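Local structure of protoporphyrinogen oxidase (Exiguobacterium sibiricum, 3LOV) at residues 100-105 and 114-119; 107-112 and 165-170; 253-258 and 269-274. The protein probably oxidises coproporphyrinogen III to coproporphyrin III with molecular oxygen in heme b biosynthesis, using FAD as its cofactor. All blocks are in the same frame, centred on the assembly; numbering follows the deposited sequence.

Interaction 1. Residues 100-105 and 114-119; sequences PIPKGA and DLFRQT
A chi1 of -179° puts the phenyl ring of Phe116 opposite its own amide nitrogen, where it lies alongside Pro102 with both side chains pointing the same way. Thr119 carries its hydroxyl in the same trans position (chi1 -167°), and OG1 ends up next to the far corner of the proline ring. Pro102 meets both side chains: its CB is 3.4 Å from Phe116 CE1, and its CG is 3.6 Å from Thr119 OG1. That hydroxyl is also bonded to the backbone N of Leu121 and, at 2.8 Å from Thr119 OG1, to a water that reaches the carbonyl of Pro100.

Helix 113-116 is a single short turn. A type I beta turn from Phe116 to Thr119 takes over where it stops, closed by Thr119 N to Phe116 O, and this folds the chain back toward Pro102. Residues 100-105, for their part, leave the edge strand 97-100 of the large mixed sheet, so the contact joins that sheet to the start of the helical region. Helix 160-172 covers the buried side, with Leu162 and Leu166 against Phe116.

Further along, Lys103 O sits at the edge of the phenyl ring, near its plane, and takes a CA-H...O contact from Phe116 CA at 3.3 Å. A second water ties the backbones together, accepting from Lys103 N at 2.7 Å and donating to Leu115 O at 2.9 Å. On the solvent side Leu115 CD2 rests on Lys103 CB, 3.9 Å away, while the rest of the lysine chain bends away from the helix.

Interaction 2. Residues 107-112 and 165-170; sequences MGIPTD and KLIEPL
Gly108 presents its backbone to Ile167, their CA atoms 5.4 Å apart. Met107 and Gly108 both have positive phi, 56° and 80°, the pattern of a type I' turn, and they form the tip of a tight beta hairpin that links strands 105-106 and 109-110. Opposite them, helix 160-172 is irregular: it widens into a pi-type turn at 165-167 and kinks at Pro169, whose N makes no bond to the preceding turn. Regular bonding is back with Leu170 N to Leu166 O, 3.0 Å.

Three aliphatic side chains of the helix close round the peptide units of the turn. Leu166 and Ile167 both reach Gly108 O, through Leu166 CD2 at 3.4 Å and Ile167 CD1 at 3.3 Å. Leu170 comes to the other end of the glycine, its CD2 3.3 Å from Gly108 N. The packing round the buried Gly108 is tight. The side chain of Ile109 also touches Leu201 and Met205 of helix 201-207, so the hairpin touches a second helix. Ile167 is folded at chi2 (-63°), which swings its terminal methyl back to the hairpin, where CD1 also lies 4.3 Å from Ile109 CG1.

Interaction 3. Residues 253-258 and 269-274; sequences LETPLL and LKTDHG. With FAD (flavin-adenine dinucleotide), chain B.
One water is gripped three times between Pro256 and Asp272: it donates to Pro256 O at 2.7 Å, accepts from Asp272 N at 2.6 Å and donates again to Asp272 OD2 at 3.0 Å. The loop it bridges from follows strand 250-252, an edge strand of the parallel sheet in the Rossmann-type FAD-binding fold, and borders the adenine end of the cofactor. Here Leu257 reads the Watson-Crick edge of the base with its backbone alone. Its N donates to FAD N1A at 3.1 Å and almost straight (174°), while FAD N6A returns a bond to Leu257 O at 3.3 Å.

The loop is tied to strand 266-270 by Leu258 N, which gives a 2.8 Å bond to Lys270 O, nearly along the C=O axis. Leu258 also packs outward, its CB and CD1 lying along the aliphatic part of Lys270 and its CD1 close to the carboxylate of Asp272, whose side chain crosses it at about a right angle. Leu257 takes the inner side: chi1 of 170° sends its branch away from the adenine bond, so that CD1 meets Leu269 CB at 3.6 Å, with Leu257 also on Val10 and Leu269 on Val8 of strand 6-10.

Further on, the chain makes a type I beta turn from Thr271 to Gly274. Thr271 OG1 bonds twice within it, donating to Gly274 O and accepting from His273 N, the latter an ST turn. His273 lies with Asp272 CB over one face of its imidazole and Glu254 O at its edge, in plane. On the buried side the two threonines cross obliquely, methyl to stem, Thr255 CG2 3.6 Å from Thr271 CB.

In the fold
Interactions 1 and 2 are neighbours, centres 9 Å apart, and their segments alternate along the chain. Gly104 O probably accepts from both Thr111 N (2.8 Å) and Asp112 N (3.1 Å), so the loop of one contact is tied to the chain that follows the hairpin of the other. Pro110 CG packs on Phe116 CD2 at 3.6 Å, and Leu166 serves both contacts, since it also touches Pro102. Interaction 3 lies across the centre of the chain, about 55 Å from interaction 1 and 48 Å from interaction 2, centre to centre. It alone touches FAD, at the adenine; the extended cofactor points its flavin ring back toward the middle of the molecule.

Interaction 1. Residues 100-105 and 114-119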
loop_
_atom_site.group_PDB
_atom_site.type_symbol
_atom_site.label_atom_id
_atom_site.label_comp_id
_atom_site.label_asym_id
_atom_site.label_seq_id
_atom_site.Cartn_x
_atom_site.Cartn_y
_atom_site.Cartn_z
ATOM N N PRO A 100 3.882 10.200 -22.200
ATOM C CA PRO A 100 4.941 10.065 -21.203
ATOM C C PRO A 100 4.698 11.032 -20.063
ATOM O O PRO A 100 4.127 12.110 -20.278
ATOM C CB PRO A 100 6.220 10.426 -21.973
ATOM C CG PRO A 100 5.763 11.161 -23.225
ATOM C CD PRO A 100 4.259 11.091 -23.320
ATOM N N ILE A 101 5.064 10.627 -18.850
ATOM C CA ILE A 101 4.930 11.503 -17.685
ATOM C C ILE A 101 5.713 12.784 -17.996
ATOM O O ILE A 101 6.878 12.725 -18.360
ATOM C CB ILE A 101 5.499 10.855 -16.386
ATOM C CG1 ILE A 101 4.605 9.708 -15.883
ATOM C CG2 ILE A 101 5.651 11.892 -15.279
ATOM C CD1 ILE A 101 5.103 9.061 -14.571
ATOM N N PRO A 102 5.080 13.962 -17.858
ATOM C CA PRO A 102 5.809 15.183 -18.252
ATOM C C PRO A 102 7.125 15.312 -17.555
ATOM O O PRO A 102 7.196 15.035 -16.371
ATOM C CB PRO A 102 4.895 16.306 -17.770
ATOM C CG PRO A 102 3.570 15.734 -17.833
ATOM C CD PRO A 102 3.700 14.270 -17.465
ATOM N N LYS A 103 8.160 15.757 -18.252
ATOM C CA LYS A 103 9.413 16.097 -17.558
ATOM C C LYS A 103 9.247 17.464 -16.935
ATOM O O LYS A 103 8.240 18.151 -17.169
ATOM C CB LYS A 103 10.602 16.104 -18.520
ATOM C CG LYS A 103 10.980 14.730 -19.078
ATOM C CD LYS A 103 11.798 13.891 -18.082
ATOM C CE LYS A 103 12.523 12.712 -18.771
ATOM N NZ LYS A 103 11.641 11.867 -19.647
ATOM N N GLY A 104 10.238 17.855 -16.138
ATOM C CA GLY A 104 10.264 19.163 -15.507
ATOM C C GLY A 104 9.242 19.392 -14.414
ATOM O O GLY A 104 8.682 20.497 -14.298
ATOM N N ALA A 105 9.050 18.360 -13.596
ATOM C CA ALA A 105 8.027 18.336 -12.579
ATOM C C ALA A 105 8.475 17.500 -11.387
ATOM O O ALA A 105 9.210 16.560 -11.548
ATOM C CB ALA A 105 6.751 17.760 -13.158
ATOM N N ASP A 114 9.337 25.351 -19.223
ATOM C CA ASP A 114 9.611 25.125 -20.637
ATOM C C ASP A 114 9.535 23.624 -20.954
ATOM O O ASP A 114 8.964 23.210 -21.953
ATOM C CB ASP A 114 11.027 25.610 -21.005
ATOM C CG ASP A 114 11.143 27.135 -21.153
ATOM O OD1 ASP A 114 10.163 27.904 -21.045
ATOM O OD2 ASP A 114 12.266 27.569 -21.404
ATOM N N LEU A 115 10.158 22.822 -20.112
ATOM C CA LEU A 115 10.239 21.375 -20.313
ATOM C C LEU A 115 8.857 20.763 -20.104
ATOM O O LEU A 115 8.402 19.916 -20.898
ATOM C CB LEU A 115 11.210 20.771 -19.308
ATOM C CG LEU A 115 12.321 19.882 -19.822
ATOM C CD1 LEU A 115 13.339 20.729 -20.619
ATOM C CD2 LEU A 115 12.949 19.202 -18.598
ATOM N N PHE A 116 8.183 21.239 -19.058
ATOM C CA PHE A 116 6.854 20.757 -18.716
ATOM C C PHE A 116 5.831 20.993 -19.809
ATOM O O PHE A 116 4.988 20.127 -20.074
ATOM C CB PHE A 116 6.316 21.386 -17.432
ATOM C CG PHE A 116 4.975 20.870 -17.072
ATOM C CD1 PHE A 116 4.850 19.585 -16.524
ATOM C CD2 PHE A 116 3.833 21.613 -17.350
ATOM C CE1 PHE A 116 3.589 19.060 -16.228
ATOM C CE2 PHE A 116 2.570 21.106 -17.063
ATOM C CZ PHE A 116 2.441 19.829 -16.507
ATOM N N ARG A 117 5.878 22.164 -20.417
ATOM C CA ARG A 117 4.860 22.537 -21.399
ATOM C C ARG A 117 5.051 21.888 -22.788
ATOM O O ARG A 117 4.313 22.196 -23.728
ATOM C CB ARG A 117 4.811 24.048 -21.539
ATOM C CG ARG A 117 4.397 24.744 -20.265
ATOM C CD ARG A 117 4.501 26.244 -20.395
ATOM N NE ARG A 117 3.530 26.776 -21.357
ATOM C CZ ARG A 117 3.049 28.020 -21.347
ATOM N NH1 ARG A 117 3.424 28.907 -20.425
ATOM N NH2 ARG A 117 2.157 28.374 -22.255
ATOM N N GLN A 118 6.046 21.011 -22.905
ATOM C CA GLN A 118 6.159 20.098 -24.031
ATOM C C GLN A 118 5.089 18.978 -23.974
ATOM O O GLN A 118 4.840 18.296 -24.976
ATOM C CB GLN A 118 7.540 19.459 -24.065
ATOM C CG GLN A 118 8.690 20.469 -24.132
ATOM C CD GLN A 118 10.049 19.823 -24.388
ATOM O OE1 GLN A 118 10.141 18.637 -24.708
ATOM N NE2 GLN A 118 11.111 20.610 -24.253
ATOM N N THR A 119 4.482 18.781 -22.799
ATOM C CA THR A 119 3.488 17.751 -22.631
ATOM C C THR A 119 2.252 17.905 -23.509
ATOM O O THR A 119 1.757 19.008 -23.717
ATOM C CB THR A 119 3.002 17.642 -21.192
ATOM O OG1 THR A 119 2.283 16.422 -21.090
ATOM C CG2 THR A 119 2.113 18.861 -20.762
HETATM O O HOH W 1 4.024 14.258 -21.541
HETATM O O HOH W 2 7.571 17.207 -20.422
#

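Interaction 2. Residues 107-112 and 165-170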
loop_
_atom_site.group_PDB
_atom_site.type_symbol
_atom_site.label_atom_id
_atom_site.label_comp_id
_atom_site.label_asym_id
_atom_site.label_seq_id
_atom_site.Cartn_x
_atom_site.Cartn_y
_atom_site.Cartn_z
HETATM N N MSE A 107 6.571 15.378 -8.486
HETATM C CA MSE A 107 5.254 14.819 -8.113
HETATM C C MSE A 107 4.128 15.429 -8.959
HETATM O O MSE A 107 3.051 15.739 -8.463
HETATM C CB MSE A 107 4.980 15.037 -6.627
HETATM C CG MSE A 107 6.223 14.963 -5.748
HETATM SE SE MSE A 107 6.532 13.231 -4.955
HETATM C CE MSE A 107 5.896 11.988 -6.370
ATOM N N GLY A 108 4.407 15.616 -10.241
ATOM C CA GLY A 108 3.457 16.177 -11.160
ATOM C C GLY A 108 3.317 17.683 -11.121
ATOM O O GLY A 108 2.574 18.242 -11.921
ATOM N N ILE A 109 3.993 18.347 -10.181
ATOM C CA ILE A 109 3.943 19.802 -10.080
ATOM C C ILE A 109 5.148 20.367 -10.834
ATOM O O ILE A 109 6.292 20.033 -10.498
ATOM C CB ILE A 109 3.972 20.326 -8.609
ATOM C CG1 ILE A 109 2.719 19.859 -7.842
ATOM C CG2 ILE A 109 4.057 21.872 -8.630
ATOM C CD1 ILE A 109 2.771 20.107 -6.386
ATOM N N PRO A 110 4.892 21.209 -11.849
ATOM C CA PRO A 110 5.946 21.769 -12.682
ATOM C C PRO A 110 6.971 22.604 -11.921
ATOM O O PRO A 110 6.603 23.463 -11.137
ATOM C CB PRO A 110 5.168 22.663 -13.675
ATOM C CG PRO A 110 3.878 22.012 -13.808
ATOM C CD PRO A 110 3.563 21.559 -12.396
ATOM N N THR A 111 8.240 22.325 -12.160
ATOM C CA THR A 111 9.327 23.157 -11.638
ATOM C C THR A 111 10.150 23.773 -12.783
ATOM O O THR A 111 10.888 24.743 -12.554
ATOM C CB THR A 111 10.222 22.352 -10.703
ATOM O OG1 THR A 111 10.772 21.266 -11.428
ATOM C CG2 THR A 111 9.408 21.804 -9.470
ATOM N N ASP A 112 10.011 23.237 -14.000
ATOM C CA ASP A 112 10.643 23.811 -15.215
ATOM C C ASP A 112 9.594 23.976 -16.312
ATOM O O ASP A 112 9.265 23.020 -17.050
ATOM C CB ASP A 112 11.781 22.903 -15.655
ATOM C CG ASP A 112 12.423 23.327 -16.966
ATOM O OD1 ASP A 112 11.789 24.002 -17.810
ATOM O OD2 ASP A 112 13.594 22.934 -17.144
ATOM N N LYS A 165 -5.884 15.350 -14.507
ATOM C CA LYS A 165 -5.212 14.669 -15.603
ATOM C C LYS A 165 -3.846 14.126 -15.231
ATOM O O LYS A 165 -3.348 13.181 -15.882
ATOM C CB LYS A 165 -5.066 15.595 -16.834
ATOM C CG LYS A 165 -6.408 15.999 -17.446
ATOM C CD LYS A 165 -6.235 16.948 -18.645
ATOM C CE LYS A 165 -7.561 17.157 -19.367
ATOM N NZ LYS A 165 -7.391 17.802 -20.715
ATOM N N LEU A 166 -3.187 14.726 -14.244
ATOM C CA LEU A 166 -1.816 14.259 -13.905
ATOM C C LEU A 166 -1.604 13.850 -12.439
ATOM O O LEU A 166 -1.156 12.731 -12.172
ATOM C CB LEU A 166 -0.785 15.292 -14.341
ATOM C CG LEU A 166 0.652 14.896 -14.001
ATOM C CD1 LEU A 166 1.025 13.549 -14.625
ATOM C CD2 LEU A 166 1.608 16.030 -14.382
ATOM N N ILE A 167 -1.936 14.728 -11.492
ATOM C CA ILE A 167 -1.527 14.529 -10.100
ATOM C C ILE A 167 -2.256 13.348 -9.466
ATOM O O ILE A 167 -1.647 12.470 -8.879
ATOM C CB ILE A 167 -1.790 15.743 -9.233
ATOM C CG1 ILE A 167 -1.190 17.022 -9.845
ATOM C CG2 ILE A 167 -1.183 15.542 -7.837
ATOM C CD1 ILE A 167 0.263 17.005 -9.980
ATOM N N GLU A 168 -3.568 13.320 -9.595
ATOM C CA GLU A 168 -4.330 12.217 -9.037
ATOM C C GLU A 168 -3.866 10.861 -9.509
ATOM O O GLU A 168 -3.579 10.006 -8.678
ATOM C CB GLU A 168 -5.853 12.390 -9.243
ATOM C CG GLU A 168 -6.654 11.220 -8.704
ATOM C CD GLU A 168 -8.142 11.566 -8.600
ATOM O OE1 GLU A 168 -8.735 11.914 -9.637
ATOM O OE2 GLU A 168 -8.685 11.536 -7.493
ATOM N N PRO A 169 -3.828 10.613 -10.829
ATOM C CA PRO A 169 -3.396 9.279 -11.209
ATOM C C PRO A 169 -1.923 8.981 -10.877
ATOM O O PRO A 169 -1.596 7.858 -10.534
ATOM C CB PRO A 169 -3.645 9.246 -12.716
ATOM C CG PRO A 169 -3.851 10.609 -13.147
ATOM C CD PRO A 169 -4.361 11.366 -11.966
ATOM N N LEU A 170 -1.061 9.994 -10.952
ATOM C CA LEU A 170 0.364 9.858 -10.573
ATOM C C LEU A 170 0.534 9.520 -9.096
ATOM O O LEU A 170 1.122 8.509 -8.732
ATOM C CB LEU A 170 1.112 11.158 -10.882
ATOM C CG LEU A 170 2.625 11.154 -10.712
ATOM C CD1 LEU A 170 3.305 10.183 -11.674
ATOM C CD2 LEU A 170 3.184 12.594 -10.894
#

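Interaction 3. Residues 253-258 and 269-274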
loop_
_atom_site.group_PDB
_atom_site.type_symbol
_atom_site.label_atom_id
_atom_site.label_comp_id
_atom_site.label_asym_id
_atom_site.label_seq_id
_atom_site.Cartn_x
_atom_site.Cartn_y
_atom_site.Cartn_z
ATOM N N LEU A 253 -1.892 -22.391 12.250
ATOM C CA LEU A 253 -2.545 -22.109 10.971
ATOM C C LEU A 253 -3.978 -22.663 11.013
ATOM O O LEU A 253 -4.338 -23.428 11.906
ATOM C CB LEU A 253 -1.765 -22.731 9.817
ATOM C CG LEU A 253 -0.349 -22.247 9.549
ATOM C CD1 LEU A 253 0.273 -23.142 8.457
ATOM C CD2 LEU A 253 -0.301 -20.744 9.182
ATOM N N GLU A 254 -4.779 -22.285 10.038
ATOM C CA GLU A 254 -6.148 -22.741 9.934
ATOM C C GLU A 254 -6.873 -22.599 11.272
ATOM O O GLU A 254 -7.611 -23.474 11.641
ATOM C CB GLU A 254 -6.195 -24.212 9.461
ATOM C CG GLU A 254 -5.571 -24.477 8.111
ATOM C CD GLU A 254 -6.435 -24.069 6.907
ATOM O OE1 GLU A 254 -7.522 -23.504 7.070
ATOM O OE2 GLU A 254 -6.008 -24.296 5.759
ATOM N N THR A 255 -6.649 -21.509 12.002
ATOM C CA THR A 255 -7.276 -21.312 13.291
ATOM C C THR A 255 -7.802 -19.895 13.406
ATOM O O THR A 255 -7.216 -19.053 14.053
ATOM C CB THR A 255 -6.330 -21.623 14.434
ATOM O OG1 THR A 255 -5.717 -22.884 14.194
ATOM C CG2 THR A 255 -7.085 -21.672 15.761
ATOM N N PRO A 256 -8.948 -19.630 12.781
ATOM C CA PRO A 256 -9.462 -18.286 12.897
ATOM C C PRO A 256 -9.907 -17.987 14.307
ATOM O O PRO A 256 -10.352 -18.886 15.014
ATOM C CB PRO A 256 -10.660 -18.282 11.951
ATOM C CG PRO A 256 -11.017 -19.690 11.787
ATOM C CD PRO A 256 -9.710 -20.418 11.801
ATOM N N LEU A 257 -9.765 -16.735 14.722
ATOM C CA LEU A 257 -10.324 -16.283 15.995
ATOM C C LEU A 257 -11.773 -15.964 15.706
ATOM O O LEU A 257 -12.059 -15.225 14.770
ATOM C CB LEU A 257 -9.611 -15.026 16.513
ATOM C CG LEU A 257 -10.271 -14.322 17.704
ATOM C CD1 LEU A 257 -10.190 -15.260 18.924
ATOM C CD2 LEU A 257 -9.660 -12.933 18.019
ATOM N N LEU A 258 -12.665 -16.524 16.513
ATOM C CA LEU A 258 -14.114 -16.465 16.292
ATOM C C LEU A 258 -14.844 -15.590 17.297
ATOM O O LEU A 258 -15.942 -15.133 17.014
ATOM C CB LEU A 258 -14.682 -17.876 16.382
ATOM C CG LEU A 258 -14.159 -18.893 15.381
ATOM C CD1 LEU A 258 -14.776 -20.280 15.616
ATOM C CD2 LEU A 258 -14.433 -18.422 13.964
ATOM N N LEU A 269 -10.316 -16.872 24.176
ATOM C CA LEU A 269 -10.385 -16.652 22.721
ATOM C C LEU A 269 -10.923 -17.900 22.058
ATOM O O LEU A 269 -10.324 -18.971 22.147
ATOM C CB LEU A 269 -9.015 -16.264 22.166
ATOM C CG LEU A 269 -8.576 -14.795 22.213
ATOM C CD1 LEU A 269 -8.805 -14.093 23.512
ATOM C CD2 LEU A 269 -7.085 -14.727 21.862
ATOM N N LYS A 270 -12.100 -17.770 21.444
ATOM C CA LYS A 270 -12.781 -18.892 20.811
ATOM C C LYS A 270 -12.239 -19.232 19.429
ATOM O O LYS A 270 -12.156 -18.361 18.578
ATOM C CB LYS A 270 -14.271 -18.566 20.666
ATOM C CG LYS A 270 -15.074 -19.700 20.074
ATOM C CD LYS A 270 -16.468 -19.233 19.710
ATOM C CE LYS A 270 -17.169 -20.189 18.770
ATOM N NZ LYS A 270 -18.267 -20.845 19.449
ATOM N N THR A 271 -11.954 -20.511 19.195
ATOM C CA THR A 271 -11.496 -21.023 17.884
ATOM C C THR A 271 -12.200 -22.328 17.599
ATOM O O THR A 271 -12.802 -22.893 18.483
ATOM C CB THR A 271 -9.987 -21.329 17.882
ATOM O OG1 THR A 271 -9.733 -22.608 18.487
ATOM C CG2 THR A 271 -9.152 -20.211 18.576
ATOM N N ASP A 272 -12.084 -22.851 16.395
ATOM C CA ASP A 272 -12.718 -24.134 16.041
ATOM C C ASP A 272 -12.228 -25.338 16.842
ATOM O O ASP A 272 -12.936 -26.344 16.956
ATOM C CB ASP A 272 -12.482 -24.429 14.565
ATOM C CG ASP A 272 -13.293 -23.533 13.659
ATOM O OD1 ASP A 272 -14.540 -23.551 13.796
ATOM O OD2 ASP A 272 -12.685 -22.835 12.803
ATOM N N HIS A 273 -11.012 -25.237 17.373
ATOM C CA HIS A 273 -10.368 -26.339 18.064
ATOM C C HIS A 273 -10.145 -25.984 19.542
ATOM O O HIS A 273 -9.110 -26.303 20.115
ATOM C CB HIS A 273 -9.037 -26.658 17.369
ATOM C CG HIS A 273 -9.117 -26.605 15.868
ATOM N ND1 HIS A 273 -9.837 -27.518 15.126
ATOM C CD2 HIS A 273 -8.585 -25.734 14.975
ATOM C CE1 HIS A 273 -9.735 -27.221 13.842
ATOM N NE2 HIS A 273 -8.980 -26.142 13.724
ATOM N N GLY A 274 -11.109 -25.313 20.158
ATOM C CA GLY A 274 -10.995 -24.984 21.570
ATOM C C GLY A 274 -10.350 -23.639 21.874
ATOM O O GLY A 274 -9.707 -23.019 21.028
HETATM P PA FAD B . -2.888 -8.777 5.822
HETATM O O1A FAD B . -1.742 -8.999 4.894
HETATM O O2A FAD B . -4.239 -8.567 5.250
HETATM O O5B FAD B . -2.951 -10.003 6.836
HETATM C C5B FAD B . -4.073 -10.270 7.637
HETATM C C4B FAD B . -3.949 -11.713 8.142
HETATM O O4B FAD B . -4.944 -11.990 9.130
HETATM C C3B FAD B . -4.099 -12.698 7.002
HETATM O O3B FAD B . -3.095 -13.697 7.034
HETATM C C2B FAD B . -5.490 -13.243 7.267
HETATM O O2B FAD B . -5.653 -14.551 6.846
HETATM C C1B FAD B . -5.591 -13.180 8.776
HETATM N N9A FAD B . -6.957 -13.168 9.323
HETATM C C8A FAD B . -8.128 -12.614 8.856
HETATM N N7A FAD B . -9.140 -12.872 9.723
HETATM C C5A FAD B . -8.618 -13.602 10.755
HETATM C C6A FAD B . -9.151 -14.133 11.932
HETATM N N6A FAD B . -10.427 -13.945 12.259
HETATM N N1A FAD B . -8.334 -14.845 12.795
HETATM C C2A FAD B . -6.995 -14.995 12.524
HETATM N N3A FAD B . -6.463 -14.445 11.372
HETATM C C4A FAD B . -7.261 -13.788 10.506
HETATM N N1 FAD B . 2.502 -1.983 0.481
HETATM C C2 FAD B . 3.774 -1.624 0.131
HETATM O O2 FAD B . 4.572 -1.215 0.986
HETATM N N3 FAD B . 4.161 -1.694 -1.184
HETATM C C4 FAD B . 3.321 -2.090 -2.160
HETATM O O4 FAD B . 3.741 -2.159 -3.300
HETATM C C4X FAD B . 2.022 -2.425 -1.845
HETATM N N5 FAD B . 1.167 -2.879 -2.836
HETATM C C5X FAD B . -0.137 -3.233 -2.481
HETATM C C6 FAD B . -1.032 -3.657 -3.470
HETATM C C7 FAD B . -2.347 -4.014 -3.127
HETATM C C7M FAD B . -3.299 -4.477 -4.191
HETATM C C8 FAD B . -2.765 -3.986 -1.784
HETATM C C8M FAD B . -4.179 -4.351 -1.370
HETATM C C9 FAD B . -1.879 -3.581 -0.790
HETATM C C9A FAD B . -0.561 -3.195 -1.123
HETATM N N10 FAD B . 0.333 -2.785 -0.125
HETATM C C10 FAD B . 1.624 -2.392 -0.499
HETATM C "C1'" FAD B . -0.039 -2.692 1.336
HETATM C "C2'" FAD B . 0.418 -3.990 2.045
HETATM O "O2'" FAD B . -0.274 -5.053 1.502
HETATM C "C3'" FAD B . 0.173 -3.971 3.560
HETATM O "O3'" FAD B . 1.154 -3.095 4.099
HETATM C "C4'" FAD B . 0.333 -5.331 4.288
HETATM O "O4'" FAD B . 0.152 -6.487 3.493
HETATM C "C5'" FAD B . -0.670 -5.476 5.417
HETATM O "O5'" FAD B . -0.382 -6.650 6.133
HETATM P P FAD B . -1.248 -7.000 7.406
HETATM O O1P FAD B . -1.605 -5.779 8.213
HETATM O O2P FAD B . -0.699 -8.162 8.198
HETATM O O3P FAD B . -2.670 -7.504 6.775
HETATM O O HOH W 3 -10.638 -21.555 14.644
#